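Local structure of cytochrome c XoxG (Methylobacterium extorquens, 6ONQ) at residues Asp64-Ile73 and Tyr160-Ala170. The protein binds heme c covalently and probably carries electrons in lanthanide-dependent methanol oxidation. Sequence-based numbering, arbitrary orientation.
Sequences DKDGHPTFHI and YVYLRARAAGA
Thr70 and Val161 bring the two backbones together, with their CA atoms 5.2 Å apart, where the strand around 69-70 runs past one side of the helix that ends at 167. At one end of the contact, Arg164 reaches out from the helix as an extended chain. Its NH1 donates to Asp64 OD2 at 2.8 Å, a nearly straight hydrogen bond (162°) that is part of a salt bridge. Arg164 NH1 also donates to Pro69 O at 3.0 Å. Both acceptors lie close to the guanidinium plane, while the carboxylate stands almost perpendicular to it, the planes 85° apart. Arg164 NH2 adds a weak bond to Asp64 OD2. Asp64 opens the type I turn 64-67, and its OD1 accepts from His68 N, just after the turn, at 2.8 Å. Pro69 O also faces the edge of the Tyr160 ring, 3.4 Å from CE2.

Further along, the contact is apolar. Val161 sets CG2 against Pro69 CB at 3.8 Å and CG1 against the CA of Phe71. The bond from Phe71 CA to CB points at the helix. CG sits between the backbone N and the carbonyl carbon (chi1 50°), which lays the ring obliquely on Ala165, with Phe71 CD2 3.6 Å from Ala165 CB. Its far end meets Ala168 and Ala170, around the Schellman motif at Gly169. Thr84 of helix 82-94 also touches both Phe71 and Val161.

The contact joins the four-stranded antiparallel sheet to helix 156-167, whose Tyr160 side chain lies about 8 Å from the heme. The buried positive charge of Arg164 is probably balanced by Asp64, with Pro69 O as a second acceptor. The two bonds to NH1 together probably restrict the group's rotation.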
ATOM      1  N   ASP A  64       7.930  -9.437  -2.734  1.00 28.14           N
ATOM      2  CA  ASP A  64       8.803  -9.240  -3.884  1.00 31.88           C
ATOM      3  C   ASP A  64      10.108 -10.015  -3.682  1.00 23.99           C
ATOM      4  O   ASP A  64      10.316 -10.659  -2.649  1.00 24.41           O
ATOM      5  CB  ASP A  64       9.052  -7.745  -4.126  1.00 27.78           C
ATOM      6  CG  ASP A  64       9.748  -7.044  -2.949  1.00 41.40           C
ATOM      7  OD1 ASP A  64      10.356  -7.719  -2.086  1.00 36.95           O
ATOM      8  OD2 ASP A  64       9.693  -5.792  -2.889  1.00 50.17           O
ATOM      9  N   LYS A  65      11.010  -9.950  -4.668  1.00 31.51           N
ATOM     10  CA  LYS A  65      12.261 -10.696  -4.542  1.00 34.38           C
ATOM     11  C   LYS A  65      13.103 -10.234  -3.354  1.00 28.81           C
ATOM     12  O   LYS A  65      13.912 -11.022  -2.856  1.00 28.76           O
ATOM     13  CB  LYS A  65      13.091 -10.623  -5.830  1.00 25.95           C
ATOM     14  CG  LYS A  65      13.653  -9.251  -6.172  1.00 42.97           C
ATOM     15  CD  LYS A  65      14.241  -9.236  -7.581  1.00 31.60           C
ATOM     16  CE  LYS A  65      14.104  -7.868  -8.242  1.00 36.47           C
ATOM     17  NZ  LYS A  65      14.415  -6.745  -7.309  1.00 58.41           N
ATOM     18  N   ASP A  66      12.913  -9.001  -2.868  1.00 33.97           N
ATOM     19  CA  ASP A  66      13.640  -8.494  -1.702  1.00 32.01           C
ATOM     20  C   ASP A  66      13.015  -8.894  -0.366  1.00 28.45           C
ATOM     21  O   ASP A  66      13.517  -8.474   0.686  1.00 28.71           O
ATOM     22  CB  ASP A  66      13.745  -6.967  -1.759  1.00 25.90           C
ATOM     23  CG  ASP A  66      14.461  -6.480  -2.998  1.00 63.54           C
ATOM     24  OD1 ASP A  66      13.774  -6.062  -3.958  1.00 76.82           O
ATOM     25  OD2 ASP A  66      15.710  -6.528  -3.018  1.00 62.84           O
ATOM     26  N   GLY A  67      11.943  -9.680  -0.369  1.00 22.21           N
ATOM     27  CA  GLY A  67      11.281 -10.069   0.861  1.00 23.22           C
ATOM     28  C   GLY A  67      10.274  -9.078   1.403  1.00 38.98           C
ATOM     29  O   GLY A  67       9.775  -9.277   2.519  1.00 44.95           O
ATOM     30  N   HIS A  68       9.943  -8.017   0.644  1.00 19.25           N
ATOM     31  CA  HIS A  68       9.077  -6.968   1.142  1.00 27.96           C
ATOM     32  C   HIS A  68       7.664  -7.102   0.574  1.00 34.33           C
ATOM     33  O   HIS A  68       7.472  -7.648  -0.516  1.00 27.15           O
ATOM     34  CB  HIS A  68       9.662  -5.600   0.783  1.00 36.69           C
ATOM     35  CG  HIS A  68      10.986  -5.334   1.426  1.00 41.83           C
ATOM     36  ND1 HIS A  68      12.098  -4.946   0.711  1.00 28.59           N
ATOM     37  CD2 HIS A  68      11.379  -5.417   2.720  1.00 35.27           C
ATOM     38  CE1 HIS A  68      13.119  -4.800   1.537  1.00 39.69           C
ATOM     39  NE2 HIS A  68      12.709  -5.076   2.762  1.00 52.62           N
ATOM     40  N   PRO A  69       6.657  -6.623   1.305  1.00 20.10           N
ATOM     41  CA  PRO A  69       5.272  -6.795   0.859  1.00 13.76           C
ATOM     42  C   PRO A  69       5.021  -6.118  -0.476  1.00 21.70           C
ATOM     43  O   PRO A  69       5.656  -5.118  -0.818  1.00 21.92           O
ATOM     44  CB  PRO A  69       4.453  -6.133   1.972  1.00 10.07           C
ATOM     45  CG  PRO A  69       5.340  -6.126   3.150  1.00 15.29           C
ATOM     46  CD  PRO A  69       6.737  -5.980   2.625  1.00 18.17           C
ATOM     47  N   THR A  70       4.076  -6.675  -1.231  1.00 14.20           N
ATOM     48  CA  THR A  70       3.711  -6.117  -2.523  1.00 18.32           C
ATOM     49  C   THR A  70       2.256  -6.448  -2.811  1.00 20.68           C
ATOM     50  O   THR A  70       1.605  -7.187  -2.067  1.00 22.08           O
ATOM     51  CB  THR A  70       4.623  -6.628  -3.652  1.00 15.50           C
ATOM     52  OG1 THR A  70       4.531  -5.741  -4.762  1.00 13.48           O
ATOM     53  CG2 THR A  70       4.220  -8.010  -4.117  1.00 22.18           C
ATOM     54  N   PHE A  71       1.756  -5.882  -3.905  1.00 19.69           N
ATOM     55  CA  PHE A  71       0.372  -6.031  -4.312  1.00 23.56           C
ATOM     56  C   PHE A  71       0.213  -7.164  -5.323  1.00 29.01           C
ATOM     57  O   PHE A  71       1.160  -7.877  -5.661  1.00 34.44           O
ATOM     58  CB  PHE A  71      -0.132  -4.721  -4.897  1.00 27.92           C
ATOM     59  CG  PHE A  71       0.767  -4.156  -5.944  1.00 28.75           C
ATOM     60  CD1 PHE A  71       0.733  -4.638  -7.237  1.00 23.43           C
ATOM     61  CD2 PHE A  71       1.657  -3.147  -5.636  1.00 25.67           C
ATOM     62  CE1 PHE A  71       1.559  -4.112  -8.201  1.00 23.78           C
ATOM     63  CE2 PHE A  71       2.484  -2.618  -6.601  1.00 21.97           C
ATOM     64  CZ  PHE A  71       2.436  -3.101  -7.882  1.00 13.49           C
ATOM     65  N   HIS A  72      -1.021  -7.321  -5.812  1.00 32.98           N
ATOM     66  CA  HIS A  72      -1.330  -8.331  -6.823  1.00 27.82           C
ATOM     67  C   HIS A  72      -2.680  -7.960  -7.432  1.00 28.71           C
ATOM     68  O   HIS A  72      -3.724  -8.267  -6.852  1.00 42.42           O
ATOM     69  CB  HIS A  72      -1.355  -9.729  -6.234  1.00 22.49           C
ATOM     70  CG  HIS A  72      -1.604 -10.798  -7.249  1.00 39.02           C
ATOM     71  ND1 HIS A  72      -2.415 -11.885  -7.005  1.00 52.35           N
ATOM     72  CD2 HIS A  72      -1.155 -10.943  -8.517  1.00 37.81           C
ATOM     73  CE1 HIS A  72      -2.450 -12.657  -8.075  1.00 41.29           C
ATOM     74  NE2 HIS A  72      -1.696 -12.106  -9.007  1.00 48.21           N
ATOM     75  N   ILE A  73      -2.638  -7.299  -8.590  1.00 27.07           N
ATOM     76  CA  ILE A  73      -3.821  -6.900  -9.344  1.00 34.65           C
ATOM     77  C   ILE A  73      -4.104  -7.952 -10.404  1.00 40.95           C
ATOM     78  O   ILE A  73      -3.179  -8.540 -10.978  1.00 32.32           O
ATOM     79  CB  ILE A  73      -3.628  -5.515  -9.988  1.00 34.45           C
ATOM     80  CG1 ILE A  73      -2.863  -4.587  -9.049  1.00 33.33           C
ATOM     81  CG2 ILE A  73      -4.952  -4.900 -10.357  1.00 41.58           C
ATOM     82  CD1 ILE A  73      -3.552  -4.335  -7.757  1.00 20.34           C
ATOM     83  N   TYR A 160       1.427   0.210   3.157  1.00 21.79           N
ATOM     84  CA  TYR A 160       2.561   0.134   2.239  1.00  8.45           C
ATOM     85  C   TYR A 160       2.148  -0.457   0.901  1.00 10.61           C
ATOM     86  O   TYR A 160       2.446   0.104  -0.159  1.00 16.23           O
ATOM     87  CB  TYR A 160       3.688  -0.691   2.858  1.00  8.10           C
ATOM     88  CG  TYR A 160       4.903  -0.790   1.965  1.00 14.94           C
ATOM     89  CD1 TYR A 160       5.711   0.321   1.735  1.00 17.50           C
ATOM     90  CD2 TYR A 160       5.236  -1.984   1.328  1.00 14.84           C
ATOM     91  CE1 TYR A 160       6.817   0.244   0.906  1.00 11.90           C
ATOM     92  CE2 TYR A 160       6.348  -2.069   0.496  1.00 13.77           C
ATOM     93  CZ  TYR A 160       7.130  -0.948   0.293  1.00 17.18           C
ATOM     94  OH  TYR A 160       8.235  -1.007  -0.524  1.00 34.18           O
ATOM     95  N   VAL A 161       1.449  -1.590   0.933  1.00 12.49           N
ATOM     96  CA  VAL A 161       1.047  -2.275  -0.294  1.00 14.25           C
ATOM     97  C   VAL A 161       0.193  -1.364  -1.170  1.00 12.85           C
ATOM     98  O   VAL A 161       0.479  -1.164  -2.354  1.00 15.74           O
ATOM     99  CB  VAL A 161       0.313  -3.578   0.054  1.00 13.67           C
ATOM    100  CG1 VAL A 161      -0.345  -4.148  -1.161  1.00 17.94           C
ATOM    101  CG2 VAL A 161       1.289  -4.574   0.645  1.00 14.25           C
ATOM    102  N   TYR A 162      -0.870  -0.803  -0.602  1.00 15.25           N
ATOM    103  CA  TYR A 162      -1.740   0.091  -1.359  1.00 13.19           C
ATOM    104  C   TYR A 162      -0.967   1.282  -1.936  1.00 17.71           C
ATOM    105  O   TYR A 162      -1.088   1.610  -3.122  1.00 12.77           O
ATOM    106  CB  TYR A 162      -2.880   0.571  -0.454  1.00 11.73           C
ATOM    107  CG  TYR A 162      -3.600   1.756  -1.018  1.00 14.79           C
ATOM    108  CD1 TYR A 162      -4.319   1.644  -2.189  1.00 11.87           C
ATOM    109  CD2 TYR A 162      -3.529   2.998  -0.409  1.00 11.61           C
ATOM    110  CE1 TYR A 162      -4.953   2.717  -2.728  1.00  7.93           C
ATOM    111  CE2 TYR A 162      -4.176   4.082  -0.951  1.00  7.43           C
ATOM    112  CZ  TYR A 162      -4.885   3.928  -2.112  1.00  5.10           C
ATOM    113  OH  TYR A 162      -5.546   4.989  -2.683  1.00 34.03           O
ATOM    114  N   LEU A 163      -0.177   1.961  -1.105  1.00 15.37           N
ATOM    115  CA  LEU A 163       0.547   3.117  -1.614  1.00 12.30           C
ATOM    116  C   LEU A 163       1.656   2.708  -2.581  1.00 21.29           C
ATOM    117  O   LEU A 163       2.062   3.508  -3.429  1.00 13.69           O
ATOM    118  CB  LEU A 163       1.116   3.921  -0.457  1.00 13.63           C
ATOM    119  CG  LEU A 163       0.193   4.753   0.423  1.00 14.56           C
ATOM    120  CD1 LEU A 163       0.959   5.205   1.665  1.00  6.82           C
ATOM    121  CD2 LEU A 163      -0.360   5.943  -0.359  1.00 11.15           C
ATOM    122  N   ARG A 164       2.157   1.476  -2.467  1.00 19.90           N
ATOM    123  CA  ARG A 164       3.065   0.953  -3.478  1.00 11.03           C
ATOM    124  C   ARG A 164       2.356   0.770  -4.809  1.00 15.56           C
ATOM    125  O   ARG A 164       2.918   1.077  -5.868  1.00 24.05           O
ATOM    126  CB  ARG A 164       3.654  -0.373  -3.018  1.00 17.30           C
ATOM    127  CG  ARG A 164       5.136  -0.474  -3.237  1.00 16.93           C
ATOM    128  CD  ARG A 164       5.618  -1.903  -3.115  1.00 16.81           C
ATOM    129  NE  ARG A 164       6.838  -2.065  -3.893  1.00 21.71           N
ATOM    130  CZ  ARG A 164       7.702  -3.060  -3.755  1.00 20.38           C
ATOM    131  NH1 ARG A 164       7.492  -4.013  -2.858  1.00 19.72           N
ATOM    132  NH2 ARG A 164       8.781  -3.092  -4.525  1.00 35.46           N
ATOM    133  N   ALA A 165       1.126   0.255  -4.779  1.00 20.82           N
ATOM    134  CA  ALA A 165       0.362   0.098  -6.014  1.00 20.68           C
ATOM    135  C   ALA A 165       0.050   1.441  -6.651  1.00 16.02           C
ATOM    136  O   ALA A 165      -0.014   1.543  -7.882  1.00 20.77           O
ATOM    137  CB  ALA A 165      -0.925  -0.675  -5.746  1.00 14.58           C
ATOM    138  N   ARG A 166      -0.140   2.481  -5.840  1.00 16.31           N
ATOM    139  CA  ARG A 166      -0.302   3.821  -6.393  1.00 20.40           C
ATOM    140  C   ARG A 166       0.984   4.291  -7.055  1.00 17.88           C
ATOM    141  O   ARG A 166       0.967   4.803  -8.179  1.00 28.57           O
ATOM    142  CB  ARG A 166      -0.736   4.796  -5.299  1.00 19.51           C
ATOM    143  CG  ARG A 166      -2.099   4.466  -4.681  1.00 22.72           C
ATOM    144  CD  ARG A 166      -3.256   4.829  -5.610  1.00 19.92           C
ATOM    145  NE  ARG A 166      -3.278   6.261  -5.885  1.00 25.99           N
ATOM    146  CZ  ARG A 166      -3.151   6.796  -7.096  1.00 32.95           C
ATOM    147  NH1 ARG A 166      -3.003   6.023  -8.170  1.00 23.61           N
ATOM    148  NH2 ARG A 166      -3.166   8.112  -7.229  1.00 26.55           N
ATOM    149  N   ALA A 167       2.115   4.101  -6.375  1.00 27.93           N
ATOM    150  CA  ALA A 167       3.391   4.587  -6.885  1.00 15.65           C
ATOM    151  C   ALA A 167       3.768   3.908  -8.189  1.00 25.06           C
ATOM    152  O   ALA A 167       4.394   4.530  -9.056  1.00 21.75           O
ATOM    153  CB  ALA A 167       4.481   4.374  -5.838  1.00 14.95           C
ATOM    154  N   ALA A 168       3.408   2.639  -8.345  1.00 21.79           N
ATOM    155  CA  ALA A 168       3.679   1.924  -9.582  1.00 19.03           C
ATOM    156  C   ALA A 168       2.682   2.257 -10.683  1.00 29.79           C
ATOM    157  O   ALA A 168       2.836   1.764 -11.809  1.00 27.01           O
ATOM    158  CB  ALA A 168       3.676   0.417  -9.321  1.00  9.07           C
ATOM    159  N   GLY A 169       1.670   3.072 -10.390  1.00 20.09           N
ATOM    160  CA  GLY A 169       0.592   3.263 -11.334  1.00 20.86           C
ATOM    161  C   GLY A 169      -0.218   2.017 -11.611  1.00 28.32           C
ATOM    162  O   GLY A 169      -0.968   1.983 -12.589  1.00 36.25           O
ATOM    163  N   ALA A 170      -0.082   0.979 -10.780  1.00 21.37           N
ATOM    164  CA  ALA A 170      -0.842  -0.256 -10.958  1.00 25.95           C
ATOM    165  C   ALA A 170      -2.267  -0.148 -10.443  1.00 30.88           C
ATOM    166  O   ALA A 170      -3.084  -1.034 -10.721  1.00 32.41           O
ATOM    167  CB  ALA A 170      -0.149  -1.425 -10.253  1.00 21.91           C
TER